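PDB 2PP0: L-talarate/galactarate dehydratase from Salmonella typhimurium, which dehydrates L-talarate (L-altrarate) and galactarate to 5-keto-4-deoxy-D-glucarate with the help of magnesium, and also epimerises L-talarate to galactarate. Local coordinates for residues D26-V31 against A65-R70; F37-T42 against R385-L390; K55-V60 against Y80-G85; D98-E103 against T113-A118. All coordinates share one frame; numbering follows the deposited sequence.

Contact 1: D26-V31 against A65-R70; sequences DRIEWV and AEIRSR
E66 offers its backbone oxygen to a CA-H...O contact from CA of V31, 3.2 Å away, and turns its carboxylate to R385, with which it forms a salt bridge. I67 and V31 share the face that helix 127-146 covers, their CG1 atoms only loosely in touch, and I67 CG2 also lies 3.6 Å from CG2 of I28. R68 follows on the other face, its extended chain running alongside the W30 indole in the same direction, with CD 3.5 Å from CE3 of W30; the indole NE1 is held by E393. The backbone of R68 is used twice over: R68 N binds W30 O at 3.0 Å, and R68 O takes a straight bond from E29 N (3.1 Å, 175°) and a weak one from W30 N. At S69 the hydroxyl donates to OD2 of D26 over 2.7 Å, on the syn side, though 27° out of the carboxylate plane; the same OD2 also pairs with R146. R70 N then closes on R27 O at 2.7 Å, and CB of R70 packs against the carboxylate of E29. Two residues, E29 and W30, thus stand opposite R68: a classic beta bulge in the antiparallel sheet of the enolase-superfamily N-terminal domain.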
loop_
_atom_site.group_PDB
_atom_site.type_symbol
_atom_site.label_atom_id
_atom_site.label_comp_id
_atom_site.label_asym_id
_atom_site.label_seq_id
_atom_site.Cartn_x
_atom_site.Cartn_y
_atom_site.Cartn_z
ATOM N N ASP B 26 -18.958 -8.448 6.039
ATOM C CA ASP B 26 -18.804 -9.228 7.259
ATOM C C ASP B 26 -18.772 -8.272 8.455
ATOM O O ASP B 26 -18.659 -7.054 8.285
ATOM C CB ASP B 26 -17.505 -10.041 7.196
ATOM C CG ASP B 26 -17.509 -11.227 8.143
ATOM O OD1 ASP B 26 -18.451 -11.326 8.961
ATOM O OD2 ASP B 26 -16.570 -12.060 8.074
ATOM N N ARG B 27 -18.864 -8.824 9.660
ATOM C CA ARG B 27 -18.866 -8.021 10.874
ATOM C C ARG B 27 -18.128 -8.712 12.013
ATOM O O ARG B 27 -18.237 -9.923 12.193
ATOM C CB ARG B 27 -20.309 -7.748 11.311
ATOM C CG ARG B 27 -21.094 -6.843 10.382
ATOM C CD ARG B 27 -20.602 -5.410 10.476
ATOM N NE ARG B 27 -21.465 -4.484 9.745
ATOM C CZ ARG B 27 -21.462 -4.337 8.423
ATOM N NH1 ARG B 27 -20.636 -5.054 7.671
ATOM N NH2 ARG B 27 -22.284 -3.464 7.856
ATOM N N ILE B 28 -17.367 -7.943 12.786
ATOM C CA ILE B 28 -16.648 -8.515 13.916
ATOM C C ILE B 28 -17.676 -8.752 15.027
ATOM O O ILE B 28 -18.516 -7.890 15.287
ATOM C CB ILE B 28 -15.537 -7.552 14.431
ATOM C CG1 ILE B 28 -14.445 -7.400 13.360
ATOM C CG2 ILE B 28 -14.937 -8.092 15.731
ATOM C CD1 ILE B 28 -13.384 -6.346 13.674
ATOM N N GLU B 29 -17.624 -9.912 15.675
ATOM C CA GLU B 29 -18.582 -10.196 16.740
ATOM C C GLU B 29 -17.935 -10.654 18.039
ATOM O O GLU B 29 -18.606 -10.741 19.063
ATOM C CB GLU B 29 -19.592 -11.265 16.289
ATOM C CG GLU B 29 -20.360 -10.907 15.023
ATOM C CD GLU B 29 -21.547 -11.823 14.785
ATOM O OE1 GLU B 29 -21.420 -13.035 15.059
ATOM O OE2 GLU B 29 -22.597 -11.329 14.313
ATOM N N TRP B 30 -16.638 -10.934 18.002
ATOM C CA TRP B 30 -15.940 -11.410 19.191
ATOM C C TRP B 30 -14.448 -11.105 19.137
ATOM O O TRP B 30 -13.819 -11.227 18.085
ATOM C CB TRP B 30 -16.130 -12.920 19.315
ATOM C CG TRP B 30 -15.514 -13.541 20.527
ATOM C CD1 TRP B 30 -16.040 -13.579 21.786
ATOM C CD2 TRP B 30 -14.277 -14.265 20.586
ATOM N NE1 TRP B 30 -15.213 -14.287 22.622
ATOM C CE2 TRP B 30 -14.124 -14.720 21.912
ATOM C CE3 TRP B 30 -13.286 -14.577 19.646
ATOM C CZ2 TRP B 30 -13.021 -15.472 22.325
ATOM C CZ3 TRP B 30 -12.187 -15.326 20.057
ATOM C CH2 TRP B 30 -12.065 -15.764 21.386
ATOM N N VAL B 31 -13.892 -10.723 20.286
ATOM C CA VAL B 31 -12.472 -10.409 20.402
ATOM C C VAL B 31 -11.933 -10.908 21.733
ATOM O O VAL B 31 -12.578 -10.737 22.766
ATOM C CB VAL B 31 -12.206 -8.889 20.369
ATOM C CG1 VAL B 31 -10.702 -8.640 20.354
ATOM C CG2 VAL B 31 -12.874 -8.254 19.178
ATOM N N ALA B 65 -4.101 -10.923 20.286
ATOM C CA ALA B 65 -5.466 -10.551 19.952
ATOM C C ALA B 65 -6.034 -11.635 19.043
ATOM O O ALA B 65 -5.359 -12.110 18.126
ATOM C CB ALA B 65 -5.506 -9.204 19.243
ATOM N N GLU B 66 -7.267 -12.039 19.320
ATOM C CA GLU B 66 -7.953 -13.049 18.519
ATOM C C GLU B 66 -9.290 -12.417 18.168
ATOM O O GLU B 66 -10.000 -11.930 19.050
ATOM C CB GLU B 66 -8.153 -14.326 19.331
ATOM C CG GLU B 66 -6.851 -14.968 19.777
ATOM C CD GLU B 66 -7.069 -16.113 20.745
ATOM O OE1 GLU B 66 -7.642 -17.143 20.326
ATOM O OE2 GLU B 66 -6.675 -15.982 21.926
ATOM N N ILE B 67 -9.612 -12.396 16.877
ATOM C CA ILE B 67 -10.845 -11.792 16.388
ATOM C C ILE B 67 -11.630 -12.796 15.544
ATOM O O ILE B 67 -11.052 -13.510 14.725
ATOM C CB ILE B 67 -10.533 -10.548 15.503
ATOM C CG1 ILE B 67 -9.656 -9.556 16.276
ATOM C CG2 ILE B 67 -11.828 -9.870 15.061
ATOM C CD1 ILE B 67 -9.218 -8.340 15.442
ATOM N N ARG B 68 -12.940 -12.859 15.761
ATOM C CA ARG B 68 -13.803 -13.762 15.003
ATOM C C ARG B 68 -14.948 -12.969 14.401
ATOM O O ARG B 68 -15.541 -12.117 15.062
ATOM C CB ARG B 68 -14.327 -14.891 15.903
ATOM C CG ARG B 68 -13.286 -15.975 16.114
ATOM C CD ARG B 68 -13.681 -17.010 17.157
ATOM N NE ARG B 68 -12.594 -17.970 17.339
ATOM C CZ ARG B 68 -12.255 -18.902 16.447
ATOM N NH1 ARG B 68 -12.926 -19.018 15.306
ATOM N NH2 ARG B 68 -11.222 -19.700 16.682
ATOM N N SER B 69 -15.248 -13.240 13.135
ATOM C CA SER B 69 -16.312 -12.524 12.437
ATOM C C SER B 69 -17.617 -13.315 12.343
ATOM O O SER B 69 -17.645 -14.534 12.514
ATOM C CB SER B 69 -15.853 -12.163 11.023
ATOM O OG SER B 69 -15.720 -13.337 10.238
ATOM N N ARG B 70 -18.694 -12.595 12.056
ATOM C CA ARG B 70 -20.009 -13.185 11.912
ATOM C C ARG B 70 -19.993 -14.306 10.871
ATOM O O ARG B 70 -20.560 -15.374 11.092
ATOM C CB ARG B 70 -21.001 -12.107 11.475
ATOM C CG ARG B 70 -22.409 -12.610 11.198
ATOM C CD ARG B 70 -23.159 -11.580 10.384
ATOM N NE ARG B 70 -22.549 -11.414 9.067
ATOM C CZ ARG B 70 -22.836 -10.426 8.226
ATOM N NH1 ARG B 70 -23.730 -9.508 8.564
ATOM N NH2 ARG B 70 -22.233 -10.356 7.047
#

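Contact 2: F37-T42 against R385-L390; sequences FLPLAT and RRWTQL
The end of the four-stranded antiparallel sheet, where helix 382-386 gives way to the outermost strand 388-395, is joined here to strand 28-40 by W387 and F37. One backbone bond ties them, F37 N to W387 O at 3.0 Å, with the donor tilted 28° from the carbonyl plane. CG of W387 stands anti to its own carbonyl carbon (chi1 -75°), which carries the indole back over the neighbouring strand. One face of the indole then receives P39, whose CD lies 3.7 Å from the centroid of the five-membered ring and 24° off its normal, a CH-pi contact; F37 O lies over the same face, 3.5 Å from CG of W387. Between the neighbouring strands Q389 and L390 both face L35, a classic beta bulge just past the tryptophan. Q389 extends its chain across the F37 ring at about a right angle, placing OE1 3.2 Å from CD2 of F37, with the amide and ring planes 33° apart. L38 packs against V60 and W352. Beyond P39 the chain turns a corner at A41 and T42, where T42 OG1 and A41 N are hydrogen-bonded to D8 and S4 of the second subunit.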
loop_
_atom_site.group_PDB
_atom_site.type_symbol
_atom_site.label_atom_id
_atom_site.label_comp_id
_atom_site.label_asym_id
_atom_site.label_seq_id
_atom_site.Cartn_x
_atom_site.Cartn_y
_atom_site.Cartn_z
ATOM N N PHE B 37 3.539 -14.240 29.313
ATOM C CA PHE B 37 4.947 -13.982 29.535
ATOM C C PHE B 37 5.787 -15.181 29.135
ATOM O O PHE B 37 5.613 -16.291 29.646
ATOM C CB PHE B 37 5.192 -13.597 30.993
ATOM C CG PHE B 37 4.783 -12.188 31.310
ATOM C CD1 PHE B 37 5.637 -11.124 31.034
ATOM C CD2 PHE B 37 3.523 -11.916 31.832
ATOM C CE1 PHE B 37 5.240 -9.813 31.271
ATOM C CE2 PHE B 37 3.115 -10.605 32.072
ATOM C CZ PHE B 37 3.975 -9.553 31.790
ATOM N N LEU B 38 6.686 -14.933 28.195
ATOM C CA LEU B 38 7.592 -15.935 27.667
ATOM C C LEU B 38 8.862 -15.893 28.508
ATOM O O LEU B 38 9.601 -14.910 28.482
ATOM C CB LEU B 38 7.908 -15.596 26.210
ATOM C CG LEU B 38 8.921 -16.436 25.440
ATOM C CD1 LEU B 38 8.323 -17.798 25.159
ATOM C CD2 LEU B 38 9.275 -15.736 24.133
ATOM N N PRO B 39 9.129 -16.958 29.275
ATOM C CA PRO B 39 10.326 -16.998 30.119
ATOM C C PRO B 39 11.623 -17.359 29.400
ATOM O O PRO B 39 11.638 -18.184 28.484
ATOM C CB PRO B 39 9.953 -18.026 31.184
ATOM C CG PRO B 39 9.116 -19.003 30.403
ATOM C CD PRO B 39 8.227 -18.086 29.582
ATOM N N LEU B 40 12.708 -16.722 29.828
ATOM C CA LEU B 40 14.034 -16.967 29.280
ATOM C C LEU B 40 14.905 -17.444 30.445
ATOM O O LEU B 40 15.385 -16.631 31.242
ATOM C CB LEU B 40 14.620 -15.679 28.694
ATOM C CG LEU B 40 13.924 -15.021 27.499
ATOM C CD1 LEU B 40 14.584 -13.679 27.212
ATOM C CD2 LEU B 40 14.002 -15.930 26.279
ATOM N N ALA B 41 15.099 -18.756 30.545
ATOM C CA ALA B 41 15.894 -19.351 31.621
ATOM C C ALA B 41 17.329 -18.849 31.641
ATOM O O ALA B 41 18.003 -18.913 32.672
ATOM C CB ALA B 41 15.878 -20.868 31.508
ATOM N N THR B 42 17.805 -18.369 30.497
ATOM C CA THR B 42 19.158 -17.834 30.408
ATOM C C THR B 42 19.056 -16.325 30.193
ATOM O O THR B 42 18.749 -15.874 29.089
ATOM C CB THR B 42 19.935 -18.450 29.227
ATOM O OG1 THR B 42 20.094 -19.858 29.438
ATOM C CG2 THR B 42 21.304 -17.804 29.095
ATOM N N ARG B 385 -1.148 -20.695 26.059
ATOM C CA ARG B 385 -2.262 -20.552 26.985
ATOM C C ARG B 385 -1.726 -20.705 28.402
ATOM O O ARG B 385 -2.127 -19.977 29.305
ATOM C CB ARG B 385 -3.328 -21.616 26.711
ATOM C CG ARG B 385 -3.840 -21.630 25.271
ATOM C CD ARG B 385 -4.411 -20.277 24.857
ATOM N NE ARG B 385 -5.120 -20.364 23.584
ATOM C CZ ARG B 385 -5.724 -19.343 22.982
ATOM N NH1 ARG B 385 -5.711 -18.131 23.528
ATOM N NH2 ARG B 385 -6.359 -19.539 21.834
ATOM N N ARG B 386 -0.816 -21.658 28.586
ATOM C CA ARG B 386 -0.211 -21.899 29.890
ATOM C C ARG B 386 0.517 -20.645 30.370
ATOM O O ARG B 386 0.534 -20.352 31.562
ATOM C CB ARG B 386 0.798 -23.051 29.821
ATOM C CG ARG B 386 0.257 -24.439 30.158
ATOM C CD ARG B 386 1.422 -25.431 30.243
ATOM N NE ARG B 386 2.504 -24.912 31.090
ATOM C CZ ARG B 386 3.720 -25.450 31.178
ATOM N NH1 ARG B 386 4.019 -26.534 30.469
ATOM N NH2 ARG B 386 4.643 -24.902 31.963
ATOM N N TRP B 387 1.122 -19.915 29.438
ATOM C CA TRP B 387 1.860 -18.705 29.785
ATOM C C TRP B 387 1.018 -17.438 29.871
ATOM O O TRP B 387 1.546 -16.358 30.131
ATOM C CB TRP B 387 3.002 -18.479 28.794
ATOM C CG TRP B 387 4.172 -19.390 29.004
ATOM C CD1 TRP B 387 4.570 -19.953 30.182
ATOM C CD2 TRP B 387 5.137 -19.788 28.023
ATOM N NE1 TRP B 387 5.725 -20.671 29.997
ATOM C CE2 TRP B 387 6.096 -20.587 28.682
ATOM C CE3 TRP B 387 5.288 -19.542 26.651
ATOM C CZ2 TRP B 387 7.192 -21.144 28.018
ATOM C CZ3 TRP B 387 6.377 -20.097 25.990
ATOM C CH2 TRP B 387 7.316 -20.888 26.675
ATOM N N THR B 388 -0.284 -17.560 29.649
ATOM C CA THR B 388 -1.167 -16.404 29.722
ATOM C C THR B 388 -1.456 -16.077 31.188
ATOM O O THR B 388 -1.859 -16.954 31.955
ATOM C CB THR B 388 -2.495 -16.674 28.989
ATOM O OG1 THR B 388 -2.241 -16.834 27.587
ATOM C CG2 THR B 388 -3.467 -15.530 29.198
ATOM N N GLN B 389 -1.240 -14.821 31.573
ATOM C CA GLN B 389 -1.489 -14.397 32.946
ATOM C C GLN B 389 -2.784 -13.614 33.065
ATOM O O GLN B 389 -3.463 -13.683 34.082
ATOM C CB GLN B 389 -0.318 -13.560 33.470
ATOM C CG GLN B 389 0.875 -14.401 33.921
ATOM C CD GLN B 389 2.066 -13.558 34.341
ATOM O OE1 GLN B 389 1.935 -12.362 34.613
ATOM N NE2 GLN B 389 3.237 -14.183 34.411
ATOM N N LEU B 390 -3.130 -12.873 32.019
ATOM C CA LEU B 390 -4.358 -12.086 32.010
ATOM C C LEU B 390 -5.059 -12.270 30.672
ATOM O O LEU B 390 -4.410 -12.499 29.655
ATOM C CB LEU B 390 -4.045 -10.594 32.209
ATOM C CG LEU B 390 -3.457 -10.132 33.548
ATOM C CD1 LEU B 390 -3.030 -8.671 33.456
ATOM C CD2 LEU B 390 -4.493 -10.311 34.651
#

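Contact 3: K55-V60 against Y80-G85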
loop_
_atom_site.group_PDB
_atom_site.type_symbol
_atom_site.label_atom_id
_atom_site.label_comp_id
_atom_site.label_asym_id
_atom_site.label_seq_id
_atom_site.Cartn_x
_atom_site.Cartn_y
_atom_site.Cartn_z
ATOM N N LYS B 55 18.940 -3.884 32.937
ATOM C CA LYS B 55 19.186 -5.144 33.626
ATOM C C LYS B 55 18.989 -6.252 32.600
ATOM O O LYS B 55 18.271 -6.069 31.613
ATOM C CB LYS B 55 18.175 -5.339 34.761
ATOM C CG LYS B 55 18.347 -4.391 35.931
ATOM C CD LYS B 55 19.687 -4.628 36.607
ATOM C CE LYS B 55 19.836 -3.795 37.871
ATOM N NZ LYS B 55 21.176 -4.010 38.495
ATOM N N PRO B 56 19.620 -7.415 32.815
ATOM C CA PRO B 56 19.460 -8.514 31.859
ATOM C C PRO B 56 17.985 -8.843 31.633
ATOM O O PRO B 56 17.156 -8.682 32.532
ATOM C CB PRO B 56 20.218 -9.661 32.523
ATOM C CG PRO B 56 21.330 -8.941 33.243
ATOM C CD PRO B 56 20.591 -7.766 33.866
ATOM N N LEU B 57 17.671 -9.288 30.419
ATOM C CA LEU B 57 16.307 -9.653 30.041
ATOM C C LEU B 57 16.032 -11.073 30.527
ATOM O O LEU B 57 16.862 -11.960 30.342
ATOM C CB LEU B 57 16.169 -9.593 28.516
ATOM C CG LEU B 57 14.780 -9.806 27.922
ATOM C CD1 LEU B 57 13.860 -8.678 28.375
ATOM C CD2 LEU B 57 14.879 -9.836 26.399
ATOM N N THR B 58 14.872 -11.291 31.141
ATOM C CA THR B 58 14.535 -12.613 31.657
ATOM C C THR B 58 13.188 -13.150 31.184
ATOM O O THR B 58 12.821 -14.284 31.493
ATOM C CB THR B 58 14.541 -12.616 33.194
ATOM O OG1 THR B 58 13.574 -11.673 33.677
ATOM C CG2 THR B 58 15.923 -12.241 33.715
ATOM N N GLU B 59 12.449 -12.340 30.437
ATOM C CA GLU B 59 11.153 -12.768 29.923
ATOM C C GLU B 59 10.684 -11.780 28.868
ATOM O O GLU B 59 11.223 -10.677 28.755
ATOM C CB GLU B 59 10.119 -12.838 31.050
ATOM C CG GLU B 59 9.762 -11.481 31.652
ATOM C CD GLU B 59 8.650 -11.566 32.680
ATOM O OE1 GLU B 59 8.134 -12.681 32.915
ATOM O OE2 GLU B 59 8.285 -10.514 33.250
ATOM N N VAL B 60 9.686 -12.183 28.087
ATOM C CA VAL B 60 9.136 -11.318 27.054
ATOM C C VAL B 60 7.625 -11.272 27.197
ATOM O O VAL B 60 6.963 -12.316 27.235
ATOM C CB VAL B 60 9.487 -11.826 25.634
ATOM C CG1 VAL B 60 8.898 -10.884 24.580
ATOM C CG2 VAL B 60 10.989 -11.914 25.470
ATOM N N TYR B 80 4.548 -7.163 21.524
ATOM C CA TYR B 80 5.340 -7.629 22.648
ATOM C C TYR B 80 6.035 -6.471 23.330
ATOM O O TYR B 80 5.982 -5.336 22.866
ATOM C CB TYR B 80 6.408 -8.599 22.149
ATOM C CG TYR B 80 7.541 -7.890 21.430
ATOM C CD1 TYR B 80 8.688 -7.484 22.119
ATOM C CD2 TYR B 80 7.432 -7.549 20.083
ATOM C CE1 TYR B 80 9.693 -6.755 21.484
ATOM C CE2 TYR B 80 8.431 -6.821 19.441
ATOM C CZ TYR B 80 9.557 -6.426 20.146
ATOM O OH TYR B 80 10.542 -5.692 19.515
ATOM N N SER B 81 6.695 -6.780 24.436
ATOM C CA SER B 81 7.463 -5.785 25.159
ATOM C C SER B 81 8.607 -6.500 25.847
ATOM O O SER B 81 8.410 -7.539 26.476
ATOM C CB SER B 81 6.607 -5.062 26.200
ATOM O OG SER B 81 7.379 -4.063 26.855
ATOM N N LYS B 82 9.813 -5.973 25.681
ATOM C CA LYS B 82 10.975 -6.542 26.337
ATOM C C LYS B 82 11.275 -5.545 27.446
ATOM O O LYS B 82 11.756 -4.445 27.193
ATOM C CB LYS B 82 12.137 -6.686 25.350
ATOM C CG LYS B 82 11.860 -7.782 24.327
ATOM C CD LYS B 82 12.998 -8.035 23.365
ATOM C CE LYS B 82 12.559 -9.102 22.352
ATOM N NZ LYS B 82 13.629 -9.518 21.405
ATOM N N ARG B 83 10.940 -5.951 28.667
ATOM C CA ARG B 83 11.076 -5.149 29.878
ATOM C C ARG B 83 9.753 -4.396 30.032
ATOM O O ARG B 83 8.776 -4.734 29.364
ATOM C CB ARG B 83 12.274 -4.188 29.793
ATOM C CG ARG B 83 13.607 -4.923 29.734
ATOM C CD ARG B 83 14.800 -3.994 29.855
ATOM N NE ARG B 83 16.057 -4.741 29.868
ATOM C CZ ARG B 83 16.607 -5.322 28.803
ATOM N NH1 ARG B 83 16.018 -5.248 27.610
ATOM N NH2 ARG B 83 17.750 -5.990 28.933
ATOM N N ALA B 84 9.710 -3.389 30.896
ATOM C CA ALA B 84 8.468 -2.654 31.129
ATOM C C ALA B 84 7.760 -2.180 29.858
ATOM O O ALA B 84 8.393 -1.676 28.924
ATOM C CB ALA B 84 8.729 -1.471 32.055
ATOM N N GLY B 85 6.438 -2.339 29.841
ATOM C CA GLY B 85 5.652 -1.928 28.690
ATOM C C GLY B 85 4.492 -2.858 28.363
ATOM O O GLY B 85 3.479 -2.416 27.829
#
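R83 holds the backbone carbonyl of K55 side-on, with two nitrogens on one oxygen. NH2 lies 2.7 Å from K55 O and NE 3.1 Å from it, and the oxygen stays within 7° of the guanidinium plane; the NE bond lies in the carbonyl plane, whereas NH2 is tilted from it. One face of the guanidinium is covered by L57, whose CD1 sits above it toward the rim. The two methyls of L57 part between different partners: CD1 is 4.0 Å from CG of R83, and CD2 is 4.0 Å from CD of K82. Farther along, V60 CG1 fills the angle between S81 O, at 3.9 Å, and CB of Y80, at 4.2 Å. The second shell fixes these groups. S81 OG donates to R83 O at 2.9 Å, tying down the turn after the strand. K82, extended beyond CG, makes cation-pi contacts with F329 and F350, and its NZ binds a glycerol, probably from the crystallisation liquor. K82 and R83 both bind substrate, and Y80, hydrogen-bonded through OH to D301, packs beside the catalytic H328. This end of the hairpin of strands 57-69 and 74-81 faces the barrel domain: L57 and V60 rest on L40 and L38 of strand 28-40, R83 touches K48 and V49 of helix 47-50, and Y80 lies against P303 and R304 of helix 302-305.

Contact 4: D98-E103 against T113-A118; sequences DNLLGE and TKLLWA
K114 puts its ammonium between N99 and E103, and this is where the contact is tight. NZ lies 2.7 Å from the backbone oxygen of N99, in the carbonyl plane and on a lone pair, and 2.8 Å from OE2 of E103 in a salt bridge that meets the carboxylate from above its plane. The lysine chain is extended from a CG anti to the backbone N (chi1 175°), which carries NZ from the helix to the loop, while E103 bends at chi2 to come at it from the opposite direction. Beside the ammonium site, N99 CB packs on CD2 of L115 at 3.9 Å. L100, in contrast, only grazes L115, with CD2 4.5 Å from CD1; both leucines find further neighbours on helix 127-146, L100 at I135 and L115 at I132. The solvent side is the exposed A118, which meets N99 through its CB alone, 3.6 Å from ND2, an amide nitrogen whose hydrogen bond goes to I96 O. A 3-10 segment at 98-100 leads into a type II turn from L100 to E103, closed by E103 N to L100 O at 3.1 Å. This turn, with K114 bonded to it from the following helix, belongs to the loop joining helices 86-96 and 108-118 in the enolase-like N-terminal domain.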
loop_
_atom_site.group_PDB
_atom_site.type_symbol
_atom_site.label_atom_id
_atom_site.label_comp_id
_atom_site.label_asym_id
_atom_site.label_seq_id
_atom_site.Cartn_x
_atom_site.Cartn_y
_atom_site.Cartn_z
ATOM N N ASP B 98 -13.399 -3.088 22.614
ATOM C CA ASP B 98 -14.846 -3.099 22.416
ATOM C C ASP B 98 -15.282 -2.354 21.153
ATOM O O ASP B 98 -16.313 -2.671 20.559
ATOM C CB ASP B 98 -15.534 -2.500 23.642
ATOM C CG ASP B 98 -14.728 -1.375 24.262
ATOM O OD1 ASP B 98 -13.676 -1.662 24.898
ATOM O OD2 ASP B 98 -15.139 -0.204 24.103
ATOM N N ASN B 99 -14.491 -1.367 20.742
ATOM C CA ASN B 99 -14.788 -0.579 19.543
ATOM C C ASN B 99 -14.817 -1.410 18.257
ATOM O O ASN B 99 -15.348 -0.971 17.243
ATOM C CB ASN B 99 -13.750 0.529 19.389
ATOM C CG ASN B 99 -13.907 1.607 20.431
ATOM O OD1 ASN B 99 -14.813 2.428 20.347
ATOM N ND2 ASN B 99 -13.037 1.596 21.431
ATOM N N LEU B 100 -14.234 -2.599 18.310
ATOM C CA LEU B 100 -14.173 -3.491 17.158
ATOM C C LEU B 100 -15.509 -4.159 16.837
ATOM O O LEU B 100 -15.766 -4.519 15.690
ATOM C CB LEU B 100 -13.118 -4.578 17.401
ATOM C CG LEU B 100 -11.648 -4.152 17.445
ATOM C CD1 LEU B 100 -10.806 -5.269 18.040
ATOM C CD2 LEU B 100 -11.168 -3.798 16.040
ATOM N N LEU B 101 -16.361 -4.328 17.843
ATOM C CA LEU B 101 -17.645 -4.991 17.621
ATOM C C LEU B 101 -18.533 -4.246 16.630
ATOM O O LEU B 101 -18.735 -3.036 16.745
ATOM C CB LEU B 101 -18.384 -5.195 18.953
ATOM C CG LEU B 101 -17.617 -5.969 20.035
ATOM C CD1 LEU B 101 -18.525 -6.207 21.247
ATOM C CD2 LEU B 101 -17.131 -7.293 19.483
ATOM N N GLY B 102 -19.048 -4.978 15.644
ATOM C CA GLY B 102 -19.911 -4.377 14.641
ATOM C C GLY B 102 -19.188 -3.727 13.471
ATOM O O GLY B 102 -19.823 -3.173 12.573
ATOM N N GLU B 103 -17.862 -3.792 13.468
ATOM C CA GLU B 103 -17.084 -3.192 12.387
ATOM C C GLU B 103 -16.804 -4.185 11.257
ATOM O O GLU B 103 -16.635 -5.382 11.497
ATOM C CB GLU B 103 -15.750 -2.667 12.928
ATOM C CG GLU B 103 -15.862 -1.476 13.891
ATOM C CD GLU B 103 -16.390 -0.227 13.213
ATOM O OE1 GLU B 103 -15.926 0.080 12.097
ATOM O OE2 GLU B 103 -17.258 0.457 13.794
ATOM N N THR B 113 -8.124 4.013 12.523
ATOM C CA THR B 113 -8.480 5.401 12.811
ATOM C C THR B 113 -9.495 5.511 13.952
ATOM O O THR B 113 -9.395 6.407 14.796
ATOM C CB THR B 113 -9.031 6.085 11.543
ATOM O OG1 THR B 113 -7.977 6.186 10.576
ATOM C CG2 THR B 113 -9.556 7.481 11.856
ATOM N N LYS B 114 -10.469 4.605 13.985
ATOM C CA LYS B 114 -11.472 4.618 15.048
ATOM C C LYS B 114 -10.814 4.317 16.387
ATOM O O LYS B 114 -11.188 4.886 17.410
ATOM C CB LYS B 114 -12.563 3.574 14.786
ATOM C CG LYS B 114 -13.580 3.462 15.914
ATOM C CD LYS B 114 -14.633 2.402 15.623
ATOM C CE LYS B 114 -15.704 2.366 16.713
ATOM N NZ LYS B 114 -16.699 1.282 16.452
ATOM N N LEU B 115 -9.839 3.412 16.378
ATOM C CA LEU B 115 -9.132 3.043 17.595
ATOM C C LEU B 115 -8.250 4.195 18.080
ATOM O O LEU B 115 -8.061 4.371 19.283
ATOM C CB LEU B 115 -8.278 1.796 17.359
ATOM C CG LEU B 115 -9.063 0.517 17.045
ATOM C CD1 LEU B 115 -8.097 -0.632 16.817
ATOM C CD2 LEU B 115 -10.011 0.207 18.203
ATOM N N LEU B 116 -7.709 4.964 17.141
ATOM C CA LEU B 116 -6.877 6.113 17.489
ATOM C C LEU B 116 -7.751 7.187 18.128
ATOM O O LEU B 116 -7.352 7.807 19.118
ATOM C CB LEU B 116 -6.179 6.680 16.244
ATOM C CG LEU B 116 -5.000 5.857 15.711
ATOM C CD1 LEU B 116 -4.480 6.460 14.409
ATOM C CD2 LEU B 116 -3.895 5.820 16.751
ATOM N N TRP B 117 -8.939 7.411 17.568
ATOM C CA TRP B 117 -9.844 8.409 18.127
ATOM C C TRP B 117 -10.348 7.980 19.491
ATOM O O TRP B 117 -10.577 8.820 20.359
ATOM C CB TRP B 117 -11.047 8.659 17.211
ATOM C CG TRP B 117 -10.750 9.586 16.076
ATOM C CD1 TRP B 117 -10.743 9.279 14.745
ATOM C CD2 TRP B 117 -10.383 10.968 16.171
ATOM N NE1 TRP B 117 -10.391 10.383 14.004
ATOM C CE2 TRP B 117 -10.162 11.434 14.855
ATOM C CE3 TRP B 117 -10.215 11.859 17.242
ATOM C CZ2 TRP B 117 -9.782 12.756 14.578
ATOM C CZ3 TRP B 117 -9.836 13.174 16.968
ATOM C CH2 TRP B 117 -9.623 13.607 15.645
ATOM N N ALA B 118 -10.531 6.674 19.672
ATOM C CA ALA B 118 -11.014 6.141 20.944
ATOM C C ALA B 118 -9.986 6.390 22.038
ATOM O O ALA B 118 -10.320 6.429 23.218
ATOM C CB ALA B 118 -11.297 4.640 20.820
#

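Contacts 1, 2 and 3 share one antiparallel sheet: contacts 1 and 2 both use strand 28-40, and contacts 1 and 3 both use strand 57-69. Contacts 1 and 2 touch through one salt bridge, contacts 2 and 3 through backbone bonds between L38 and V60 and between L40 and T58. Contact 4 belongs to the helices and reaches the sheet through I28, bonded to G102 and E103. Contacts 1, 3 and 4 are partly buried, whereas contact 2 lies at the surface and adjoins the second subunit. Ladder bonds dominate contact 1, an indole face contact 2, a lysine contact 4; contact 3 alone carries substrate-binding residues.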